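Long-range contacts in ATP-dependent DNA helicase (Mycobacterium smegmatis, PDB 5V9X), which couples ATP hydrolysis to 3'-to-5' tracking along single-stranded DNA and to the unwinding of RNA:DNA hybrids: residues Leu454-Asn459 and Ser489-Thr494; Ala198-Ala203 and Pro460-Ala465; Lys254-Ser259 and Glu422-Val427; Gly392-Val397 and Gly414-Gln419. All blocks are in the same frame, centred on the assembly; numbering follows the deposited sequence.

Interaction 1: Leu454-Asn459 and Ser489-Thr494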
# COMPACT_ATOMS: atom_id res chain seq x y z
N LEU A 454 10.76 -5.28 -0.84
CA LEU A 454 10.34 -4.14 -1.63
C LEU A 454 11.37 -3.83 -2.70
O LEU A 454 12.57 -4.05 -2.52
CB LEU A 454 10.11 -2.92 -0.74
CG LEU A 454 9.11 -3.12 0.41
CD1 LEU A 454 8.99 -1.86 1.25
CD2 LEU A 454 7.75 -3.55 -0.12
N ARG A 455 10.89 -3.31 -3.83
CA ARG A 455 11.74 -2.95 -4.95
C ARG A 455 11.23 -1.65 -5.56
O ARG A 455 10.05 -1.55 -5.90
CB ARG A 455 11.79 -4.07 -6.00
CG ARG A 455 12.78 -3.83 -7.13
CD ARG A 455 13.29 -5.15 -7.72
NE ARG A 455 12.21 -6.06 -8.07
CZ ARG A 455 11.96 -7.20 -7.43
NH1 ARG A 455 12.72 -7.58 -6.40
NH2 ARG A 455 10.95 -7.98 -7.81
N VAL A 456 12.12 -0.67 -5.68
CA VAL A 456 11.79 0.64 -6.23
C VAL A 456 11.48 0.50 -7.72
O VAL A 456 12.34 0.02 -8.48
CB VAL A 456 12.93 1.64 -6.01
CG1 VAL A 456 12.60 2.98 -6.65
CG2 VAL A 456 13.21 1.81 -4.52
N PRO A 457 10.29 0.87 -8.17
CA PRO A 457 10.03 0.91 -9.62
C PRO A 457 11.06 1.77 -10.34
O PRO A 457 11.38 2.88 -9.91
CB PRO A 457 8.62 1.52 -9.70
CG PRO A 457 7.98 1.13 -8.41
CD PRO A 457 9.08 1.16 -7.38
N ALA A 458 11.59 1.23 -11.43
CA ALA A 458 12.69 1.85 -12.16
C ALA A 458 12.16 2.67 -13.33
O ALA A 458 11.35 2.18 -14.12
CB ALA A 458 13.67 0.79 -12.65
N ASN A 459 12.63 3.91 -13.43
CA ASN A 459 12.33 4.80 -14.54
C ASN A 459 10.83 4.91 -14.87
O ASN A 459 10.43 4.68 -16.01
CB ASN A 459 13.11 4.37 -15.78
CG ASN A 459 14.60 4.26 -15.52
OD1 ASN A 459 15.13 4.91 -14.62
ND2 ASN A 459 15.28 3.43 -16.30
N SER A 489 17.73 11.03 -7.83
CA SER A 489 16.73 10.22 -7.15
C SER A 489 17.00 8.73 -7.38
O SER A 489 17.80 8.34 -8.23
CB SER A 489 15.33 10.58 -7.63
OG SER A 489 15.16 10.27 -9.00
N ALA A 490 16.33 7.90 -6.60
CA ALA A 490 16.49 6.45 -6.69
C ALA A 490 15.78 5.84 -7.89
O ALA A 490 16.38 5.01 -8.59
CB ALA A 490 16.00 5.79 -5.40
N PRO A 491 14.51 6.18 -8.19
CA PRO A 491 13.81 5.49 -9.29
C PRO A 491 14.34 5.83 -10.67
O PRO A 491 13.94 5.18 -11.64
CB PRO A 491 12.36 5.96 -9.14
CG PRO A 491 12.27 6.57 -7.78
CD PRO A 491 13.61 7.15 -7.53
N PHE A 492 15.23 6.82 -10.80
CA PHE A 492 15.74 7.24 -12.10
C PHE A 492 17.26 7.21 -12.16
O PHE A 492 17.86 7.86 -13.02
CB PHE A 492 15.22 8.64 -12.44
CG PHE A 492 13.72 8.74 -12.49
CD1 PHE A 492 13.03 8.43 -13.65
CD2 PHE A 492 13.00 9.14 -11.38
CE1 PHE A 492 11.65 8.52 -13.71
CE2 PHE A 492 11.62 9.23 -11.43
CZ PHE A 492 10.95 8.92 -12.59
N ALA A 493 17.90 6.45 -11.26
CA ALA A 493 19.36 6.40 -11.21
C ALA A 493 19.97 5.85 -12.49
O ALA A 493 21.16 6.07 -12.74
CB ALA A 493 19.81 5.57 -10.01
N THR A 494 19.19 5.13 -13.31
CA THR A 494 19.69 4.57 -14.56
C THR A 494 18.90 5.07 -15.77
O THR A 494 18.94 4.45 -16.83
CB THR A 494 19.67 3.04 -14.53
OG1 THR A 494 18.31 2.59 -14.61
CG2 THR A 494 20.31 2.52 -13.25
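Val456 opens this loop-to-loop contact by laying CG1 against the ring of Pro491, 3.8 Å from its CG, and Pro491 sits at the second position of a type I beta turn running from Ala490 to Ala493. CG1 is the branch that reaches the proline because it stands opposite the backbone N (chi1 177°), while Val456 also packs on Arg237 and Phe238 of helix 232-240. Next along, Pro457 contributes its carbonyl rather than its ring: O lies 3.3 Å from Pro491 CB. Ala458 brings its CA to within 3.6 Å of Pro491 O, a CA-H...O contact beside the main bond. That bond comes from Asn459, whose backbone N donates to Pro491 O at 2.6 Å, with an N-H...O angle of 163°, and so ties the turn to the approach to helix 461-471. The Asn459 side chain bends back towards Thr494, crossing it at about a right angle. Pro491 also rests on Ala203 and Ala206 of helix 200-213. The Phe492 ring lies obliquely against the Asn459 backbone, its CD1 3.8 Å from Asn459 CA, while Ser489 OG lies in the ring plane at its edge.

Interaction 2: Ala198-Ala203 and Pro460-Ala465. With nucleotides of chain B.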
# COMPACT_ATOMS: atom_id res chain seq x y z
N ALA A 198 8.07 1.42 -2.74
CA ALA A 198 7.87 0.55 -3.90
C ALA A 198 6.72 1.00 -4.79
O ALA A 198 6.19 0.20 -5.56
CB ALA A 198 7.64 -0.89 -3.44
N THR A 199 6.32 2.27 -4.71
CA THR A 199 5.19 2.78 -5.48
C THR A 199 5.59 4.03 -6.25
O THR A 199 6.59 4.68 -5.94
CB THR A 199 3.99 3.10 -4.58
OG1 THR A 199 4.38 4.07 -3.60
CG2 THR A 199 3.48 1.85 -3.89
N LYS A 200 4.78 4.35 -7.26
CA LYS A 200 4.95 5.61 -7.97
C LYS A 200 4.67 6.81 -7.08
O LYS A 200 5.09 7.93 -7.42
CB LYS A 200 4.05 5.66 -9.20
CG LYS A 200 4.37 4.60 -10.24
CD LYS A 200 3.59 4.84 -11.52
CE LYS A 200 3.75 3.67 -12.48
NZ LYS A 200 3.08 3.91 -13.78
N ARG A 201 3.97 6.62 -5.97
CA ARG A 201 3.81 7.69 -5.00
C ARG A 201 5.15 8.07 -4.38
O ARG A 201 5.43 9.25 -4.15
CB ARG A 201 2.81 7.28 -3.93
CG ARG A 201 2.34 8.43 -3.03
CD ARG A 201 1.38 7.93 -1.97
NE ARG A 201 0.96 9.00 -1.07
CZ ARG A 201 0.48 8.80 0.15
NH1 ARG A 201 0.37 7.57 0.63
NH2 ARG A 201 0.13 9.84 0.91
N GLY A 202 6.00 7.08 -4.11
CA GLY A 202 7.33 7.35 -3.58
C GLY A 202 8.27 7.92 -4.61
O GLY A 202 9.11 8.78 -4.31
N ALA A 203 8.16 7.44 -5.86
CA ALA A 203 8.92 8.05 -6.95
C ALA A 203 8.52 9.51 -7.12
O ALA A 203 9.38 10.38 -7.32
CB ALA A 203 8.70 7.28 -8.24
N PRO A 460 9.98 5.28 -13.89
CA PRO A 460 8.56 5.47 -14.21
C PRO A 460 8.32 6.79 -14.93
O PRO A 460 8.21 7.85 -14.30
CB PRO A 460 7.88 5.44 -12.84
CG PRO A 460 8.93 5.92 -11.90
CD PRO A 460 10.25 5.46 -12.45
N LEU A 461 8.23 6.73 -16.27
CA LEU A 461 8.28 7.94 -17.08
C LEU A 461 7.09 8.87 -16.83
O LEU A 461 7.23 10.09 -16.98
CB LEU A 461 8.34 7.57 -18.56
CG LEU A 461 9.58 6.80 -19.02
CD1 LEU A 461 9.55 6.61 -20.53
CD2 LEU A 461 10.85 7.51 -18.58
N ASP A 462 5.93 8.32 -16.47
CA ASP A 462 4.77 9.19 -16.25
C ASP A 462 4.97 10.08 -15.04
O ASP A 462 4.59 11.26 -15.06
CB ASP A 462 3.50 8.35 -16.11
CG ASP A 462 3.58 7.32 -15.00
OD1 ASP A 462 4.62 7.25 -14.31
OD2 ASP A 462 2.59 6.57 -14.82
N VAL A 463 5.57 9.54 -13.97
CA VAL A 463 5.90 10.36 -12.81
C VAL A 463 6.88 11.46 -13.19
O VAL A 463 6.76 12.61 -12.73
CB VAL A 463 6.46 9.48 -11.67
CG1 VAL A 463 7.07 10.33 -10.57
CG2 VAL A 463 5.37 8.58 -11.11
N LEU A 464 7.85 11.14 -14.05
CA LEU A 464 8.79 12.15 -14.53
C LEU A 464 8.06 13.25 -15.31
O LEU A 464 8.30 14.44 -15.08
CB LEU A 464 9.85 11.49 -15.41
CG LEU A 464 10.75 12.41 -16.24
CD1 LEU A 464 11.64 13.25 -15.34
CD2 LEU A 464 11.58 11.61 -17.23
N ALA A 465 7.18 12.86 -16.23
CA ALA A 465 6.47 13.83 -17.05
C ALA A 465 5.67 14.81 -16.19
O ALA A 465 5.63 16.01 -16.48
CB ALA A 465 5.55 13.12 -18.04
P DG B 9 -4.97 9.72 3.67
OP1 DG B 9 -4.37 10.10 4.97
OP2 DG B 9 -6.43 9.54 3.55
O5' DG B 9 -4.50 10.77 2.57
C5' DG B 9 -3.12 10.90 2.26
C4' DG B 9 -2.92 11.79 1.05
O4' DG B 9 -3.37 11.09 -0.14
C3' DG B 9 -3.69 13.11 1.09
O3' DG B 9 -2.88 14.15 0.59
C2' DG B 9 -4.90 12.84 0.20
C1' DG B 9 -4.34 11.86 -0.82
N9 DG B 9 -5.34 10.94 -1.35
C8 DG B 9 -6.11 10.05 -0.63
N7 DG B 9 -6.92 9.35 -1.37
C5 DG B 9 -6.68 9.80 -2.66
C6 DG B 9 -7.27 9.40 -3.88
O6 DG B 9 -8.15 8.55 -4.07
N1 DG B 9 -6.74 10.10 -4.96
C2 DG B 9 -5.76 11.06 -4.87
N2 DG B 9 -5.38 11.63 -6.02
N3 DG B 9 -5.20 11.45 -3.73
C4 DG B 9 -5.71 10.77 -2.67
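Lys200 and Asp462 form a buried salt bridge, NZ to OD2 at 2.9 Å, across the gap between two helix starts. The ammonium meets OD2 on the syn side but 26° out of the carboxylate plane, and the two side chains cross at about a right angle. Below the charged ends the contact is apolar. Lys200 runs extended beyond CG, and its CB packs on Val463 CG2 at 3.7 Å. One helical turn on, Ala203 CB sits 3.9 Å from Pro460 CG and 4.2 Å from Val463 CG1, so this one methyl touches both proline and valine.

Asp462 CG lies between its backbone N and carbonyl carbon (chi1 57°), which places the carboxylate beside its own backbone and turns OD2 towards Lys200 NZ, with OD1 near Val463 N in at best a weak, doubtful bond. Both charges have second partners, Glu830 for Lys200 NZ and Arg786 for Asp462 OD2, and this alternation of signs probably keeps all four groups ionised.

Thr199 and Pro460 hold the N-cap positions of the two helices. Arg201 leads away from the contact; its NH2, bonded to Pro105 O, packs 3.6 Å from C4' of DG9 of chain B, and Glu168 pairs with its NE. Helix 200-213 of the DEAD/DEAH-box domain thus has the DNA on one flank and the start of helix 461-471 on another, with helices 774-786 and 822-835 closing round the salt bridge.

Interaction 3: Lys254-Ser259 and Glu422-Val427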
# COMPACT_ATOMS: atom_id res chain seq x y z
N LYS A 254 9.92 -7.03 20.03
CA LYS A 254 8.54 -6.57 20.08
C LYS A 254 7.65 -7.78 20.26
O LYS A 254 7.71 -8.72 19.46
CB LYS A 254 8.15 -5.80 18.82
CG LYS A 254 6.72 -5.31 18.80
CD LYS A 254 6.42 -4.38 19.96
CE LYS A 254 4.95 -4.03 20.02
NZ LYS A 254 4.63 -3.05 21.10
N THR A 255 6.82 -7.77 21.30
CA THR A 255 5.97 -8.90 21.64
C THR A 255 4.56 -8.65 21.13
O THR A 255 3.96 -7.61 21.41
CB THR A 255 5.95 -9.13 23.15
OG1 THR A 255 7.29 -9.12 23.65
CG2 THR A 255 5.30 -10.47 23.47
N PHE A 256 4.03 -9.61 20.37
CA PHE A 256 2.66 -9.57 19.89
C PHE A 256 1.86 -10.68 20.54
O PHE A 256 2.37 -11.78 20.78
CB PHE A 256 2.61 -9.72 18.36
CG PHE A 256 3.14 -8.54 17.61
CD1 PHE A 256 4.48 -8.46 17.27
CD2 PHE A 256 2.30 -7.50 17.24
CE1 PHE A 256 4.97 -7.37 16.57
CE2 PHE A 256 2.78 -6.41 16.55
CZ PHE A 256 4.12 -6.34 16.21
N ASP A 257 0.60 -10.39 20.84
CA ASP A 257 -0.35 -11.37 21.37
C ASP A 257 -1.43 -11.56 20.31
O ASP A 257 -2.52 -10.99 20.39
CB ASP A 257 -0.92 -10.92 22.71
CG ASP A 257 -1.85 -11.96 23.32
OD1 ASP A 257 -1.81 -13.13 22.89
OD2 ASP A 257 -2.62 -11.59 24.24
N LEU A 258 -1.12 -12.37 19.30
CA LEU A 258 -1.98 -12.54 18.15
C LEU A 258 -2.96 -13.69 18.36
O LEU A 258 -2.76 -14.57 19.20
CB LEU A 258 -1.15 -12.78 16.89
CG LEU A 258 -0.12 -11.69 16.58
CD1 LEU A 258 0.67 -12.05 15.32
CD2 LEU A 258 -0.80 -10.34 16.42
N SER A 259 -4.04 -13.68 17.57
CA SER A 259 -5.12 -14.63 17.75
C SER A 259 -5.99 -14.63 16.49
O SER A 259 -6.24 -13.58 15.90
CB SER A 259 -5.97 -14.27 18.98
OG SER A 259 -7.17 -15.00 19.00
N GLU A 422 5.63 -2.57 25.76
CA GLU A 422 4.28 -3.10 25.89
C GLU A 422 4.00 -4.15 24.82
O GLU A 422 4.63 -4.19 23.76
CB GLU A 422 3.25 -1.98 25.82
CG GLU A 422 1.87 -2.36 26.33
CD GLU A 422 1.83 -2.55 27.84
OE1 GLU A 422 1.61 -1.54 28.55
OE2 GLU A 422 2.04 -3.68 28.31
N ILE A 423 3.03 -5.01 25.11
CA ILE A 423 2.56 -6.04 24.19
C ILE A 423 1.45 -5.46 23.32
O ILE A 423 0.62 -4.67 23.79
CB ILE A 423 2.07 -7.28 24.96
CG1 ILE A 423 3.21 -7.91 25.75
CG2 ILE A 423 1.44 -8.30 24.02
CD1 ILE A 423 2.78 -9.05 26.64
N SER A 424 1.44 -5.84 22.04
CA SER A 424 0.38 -5.45 21.12
C SER A 424 -0.59 -6.62 20.97
O SER A 424 -0.20 -7.70 20.51
CB SER A 424 0.95 -5.05 19.76
OG SER A 424 1.81 -3.93 19.88
N GLN A 425 -1.84 -6.40 21.37
CA GLN A 425 -2.86 -7.44 21.33
C GLN A 425 -3.62 -7.34 20.00
O GLN A 425 -4.17 -6.29 19.67
CB GLN A 425 -3.81 -7.27 22.51
CG GLN A 425 -4.59 -8.52 22.89
CD GLN A 425 -5.33 -8.36 24.20
OE1 GLN A 425 -4.96 -7.53 25.03
NE2 GLN A 425 -6.38 -9.15 24.39
N GLY A 426 -3.64 -8.44 19.25
CA GLY A 426 -4.26 -8.43 17.94
C GLY A 426 -5.09 -9.66 17.62
O GLY A 426 -4.60 -10.79 17.73
N VAL A 427 -6.33 -9.46 17.20
CA VAL A 427 -7.24 -10.54 16.85
C VAL A 427 -7.60 -10.41 15.37
O VAL A 427 -7.93 -9.31 14.91
CB VAL A 427 -8.51 -10.53 17.73
CG1 VAL A 427 -9.47 -11.63 17.29
CG2 VAL A 427 -8.14 -10.69 19.19
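Asp257 lies between two backbone bonds that zip the segments together: its N gives to Ser424 O at 2.8 Å, almost straight, and its O receives Gly426 N at 3.0 Å. Thr255 O takes Ser424 N at 3.1 Å. Alongside these bonds, CA hydrogens of Ile423, Phe256, Leu258 and Val427 approach carbonyl oxygens across the pair.

The pattern is that of neighbouring parallel strands. The axes of 256-259 and 424-427 come within 4.7 Å and run 10° from parallel; the strands they belong to, 256-262 and 424-429, are part of the parallel sheet of the second RecA-like domain, with strand 394-400 beyond the latter and strand 657-659 beyond the former.

A side chain adds one more polar link. Lys254 NZ bonds Glu422 O at 2.9 Å, coming from above the carbonyl plane; its CG stands opposite the backbone N and the chain bends at chi2 (60°), which brings the amine to Glu422 O. Nearby Ser424 OG is bonded to Ala416 O.

Packing divides by face. On the face bearing Phe256, Ser424 and Leu258, Phe256 CD2 touches Ser424 CB at 3.8 Å, obliquely, and Leu258 CD2 reaches over Gly426; Val413 of helix 406-413 touches all three side chains. On the other face Asp257 CB meets Ile423 CG2 at 3.8 Å, while the Asp257 and Gln425 side chains run side by side, carboxylate and amide planes 31° apart.

Interaction 4: Gly392-Val397 and Gly414-Gln419. With ANP (phosphoaminophosphonic acid-adenylate ester), chain C.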
# COMPACT_ATOMS: atom_id res chain seq x y z
N GLY A 392 -2.40 6.07 23.31
CA GLY A 392 -2.05 5.35 24.52
C GLY A 392 -3.20 4.60 25.16
O GLY A 392 -2.96 3.80 26.08
N ALA A 393 -4.44 4.82 24.72
CA ALA A 393 -5.60 4.15 25.28
C ALA A 393 -5.99 2.89 24.51
O ALA A 393 -6.82 2.12 25.00
CB ALA A 393 -6.79 5.10 25.32
N VAL A 394 -5.41 2.66 23.34
CA VAL A 394 -5.76 1.50 22.52
C VAL A 394 -4.96 0.30 23.01
O VAL A 394 -3.73 0.27 22.89
CB VAL A 394 -5.51 1.77 21.03
CG1 VAL A 394 -5.86 0.54 20.21
CG2 VAL A 394 -6.31 2.97 20.56
N ASP A 395 -5.65 -0.69 23.57
CA ASP A 395 -5.01 -1.94 23.99
C ASP A 395 -5.56 -3.14 23.23
O ASP A 395 -5.44 -4.28 23.70
CB ASP A 395 -5.14 -2.14 25.50
CG ASP A 395 -6.59 -2.14 25.98
OD1 ASP A 395 -7.49 -1.80 25.19
OD2 ASP A 395 -6.81 -2.48 27.16
N LEU A 396 -6.15 -2.92 22.06
CA LEU A 396 -6.64 -4.00 21.22
C LEU A 396 -6.78 -3.50 19.79
O LEU A 396 -7.32 -2.41 19.56
CB LEU A 396 -7.99 -4.54 21.72
CG LEU A 396 -8.59 -5.69 20.91
CD1 LEU A 396 -7.87 -7.00 21.22
CD2 LEU A 396 -10.08 -5.82 21.16
N VAL A 397 -6.28 -4.28 18.83
CA VAL A 397 -6.55 -4.07 17.42
C VAL A 397 -7.19 -5.34 16.88
O VAL A 397 -6.69 -6.44 17.10
CB VAL A 397 -5.27 -3.74 16.62
CG1 VAL A 397 -5.54 -3.83 15.12
CG2 VAL A 397 -4.77 -2.34 16.97
N GLY A 414 0.31 -2.93 15.60
CA GLY A 414 1.21 -2.08 16.36
C GLY A 414 0.53 -0.89 17.02
O GLY A 414 1.08 -0.34 17.97
N ARG A 415 -0.65 -0.48 16.52
CA ARG A 415 -1.36 0.63 17.15
C ARG A 415 -1.73 0.32 18.59
O ARG A 415 -1.80 1.23 19.42
CB ARG A 415 -2.63 0.96 16.36
CG ARG A 415 -2.43 1.32 14.89
CD ARG A 415 -1.25 2.25 14.69
NE ARG A 415 -0.04 1.52 14.35
CZ ARG A 415 1.19 1.98 14.53
NH1 ARG A 415 1.38 3.18 15.06
NH2 ARG A 415 2.24 1.24 14.19
N ALA A 416 -1.95 -0.95 18.91
CA ALA A 416 -2.25 -1.35 20.28
C ALA A 416 -0.96 -1.46 21.09
O ALA A 416 0.10 -1.80 20.57
CB ALA A 416 -3.01 -2.68 20.30
N GLY A 417 -1.08 -1.18 22.39
CA GLY A 417 0.07 -1.22 23.28
C GLY A 417 1.22 -0.34 22.83
O GLY A 417 2.39 -0.74 22.93
N HIS A 418 0.91 0.87 22.36
CA HIS A 418 1.90 1.71 21.68
C HIS A 418 2.79 2.43 22.69
O HIS A 418 2.89 3.66 22.72
CB HIS A 418 1.19 2.69 20.75
CG HIS A 418 2.03 3.13 19.60
ND1 HIS A 418 2.67 4.36 19.57
CD2 HIS A 418 2.35 2.51 18.44
CE1 HIS A 418 3.33 4.47 18.44
NE2 HIS A 418 3.16 3.37 17.73
N GLN A 419 3.47 1.64 23.52
CA GLN A 419 4.43 2.14 24.48
C GLN A 419 5.64 1.22 24.48
O GLN A 419 5.56 0.07 24.06
CB GLN A 419 3.85 2.24 25.90
CG GLN A 419 2.59 3.09 26.02
CD GLN A 419 1.32 2.30 25.77
OE1 GLN A 419 1.14 1.20 26.30
NE2 GLN A 419 0.43 2.85 24.94
PG ANP C . 5.57 3.48 15.17
O1G ANP C . 4.25 2.79 15.15
O2G ANP C . 5.50 4.79 14.31
O3G ANP C . 6.69 2.52 14.59
PB ANP C . 7.39 4.71 16.86
O1B ANP C . 7.39 5.93 15.89
O2B ANP C . 8.52 3.80 16.52
N3B ANP C . 5.94 3.88 16.77
PA ANP C . 6.79 6.49 18.81
O1A ANP C . 5.42 6.61 18.25
O2A ANP C . 7.70 7.67 18.46
O3A ANP C . 7.57 5.21 18.32
O5' ANP C . 6.72 6.31 20.38
C5' ANP C . 5.95 5.28 21.10
C4' ANP C . 5.46 5.86 22.40
O4' ANP C . 6.52 5.83 23.40
C3' ANP C . 5.06 7.33 22.31
O3' ANP C . 4.12 7.62 23.33
C2' ANP C . 6.38 8.04 22.61
O2' ANP C . 6.23 9.46 22.82
C1' ANP C . 6.92 7.15 23.73
N9 ANP C . 8.38 7.15 23.91
C8 ANP C . 9.34 7.67 23.08
N7 ANP C . 10.57 7.49 23.50
C5 ANP C . 10.40 6.80 24.70
C6 ANP C . 11.32 6.31 25.64
N6 ANP C . 12.64 6.44 25.53
N1 ANP C . 10.83 5.68 26.73
C2 ANP C . 9.50 5.54 26.85
N3 ANP C . 8.54 5.97 26.03
C4 ANP C . 9.06 6.59 24.96
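The loop Gly414-Gln419 carries the end of the Gln-Arg-x-Gly-Arg-x-Gly sequence recognisable as helicase motif VI, and Val394 and Val397 of strand 394-400 form the wall it is built against. A backbone bond fixes the loop to the strand: Gly417 N donates to Val394 O at 3.1 Å. The same oxygen receives Ala416 CA at 3.4 Å as a CA-H...O contact. Ala416 fills the corner, its CB 3.8 Å from Val397 CG2, and Val397 CG2 also touches Arg415 CB at 4.0 Å. At the far end Gln419 NE2 lies over Gly392 CA.

With the backbone held this way, two side chains converge on one gamma-phosphate oxygen of AMP-PNP. Arg415, bent at chi2 and chi3, presents the edge of its guanidinium, NH2 at 2.7 Å and NH1 at 2.9 Å from O1G. His418 completes the grip through NE2, 2.9 Å from O1G and nearly straight at 178°. The other ring nitrogen, ND1, is bonded to Asp390, which itself reaches the nucleotide; Arg415 NE is steadied by Gln411 O. Lys75 and Thr76 of the first domain also bond the nucleotide. Three donors on a terminal phosphate oxygen are consistent with an arginine-finger role for Arg415, as in motif VI of other superfamily 2 helicases, where the ATP site lies between the two RecA-like domains.

From the N terminus, residues 198-203, at the start of helix 200-213 in the first RecA-like domain, meet their partner only at 460-465, so interaction 2 closes the longest loop. Nested inside it is interaction 3, which joins 254-259 to 422-427 within the second RecA-like sheet, and inside that in turn interaction 4 closes a short loop from 392-397 to 414-419 beside the nucleotide. These two touch, Gln425 pairing with Val397 across neighbouring strands. Interaction 1 starts at 454-459, just before interaction 2 closes, and ends beyond it at 489-494, so the two cross and pack together, joining the winged-helix region to helix 200-213, some 35 Å between centres from the other pair.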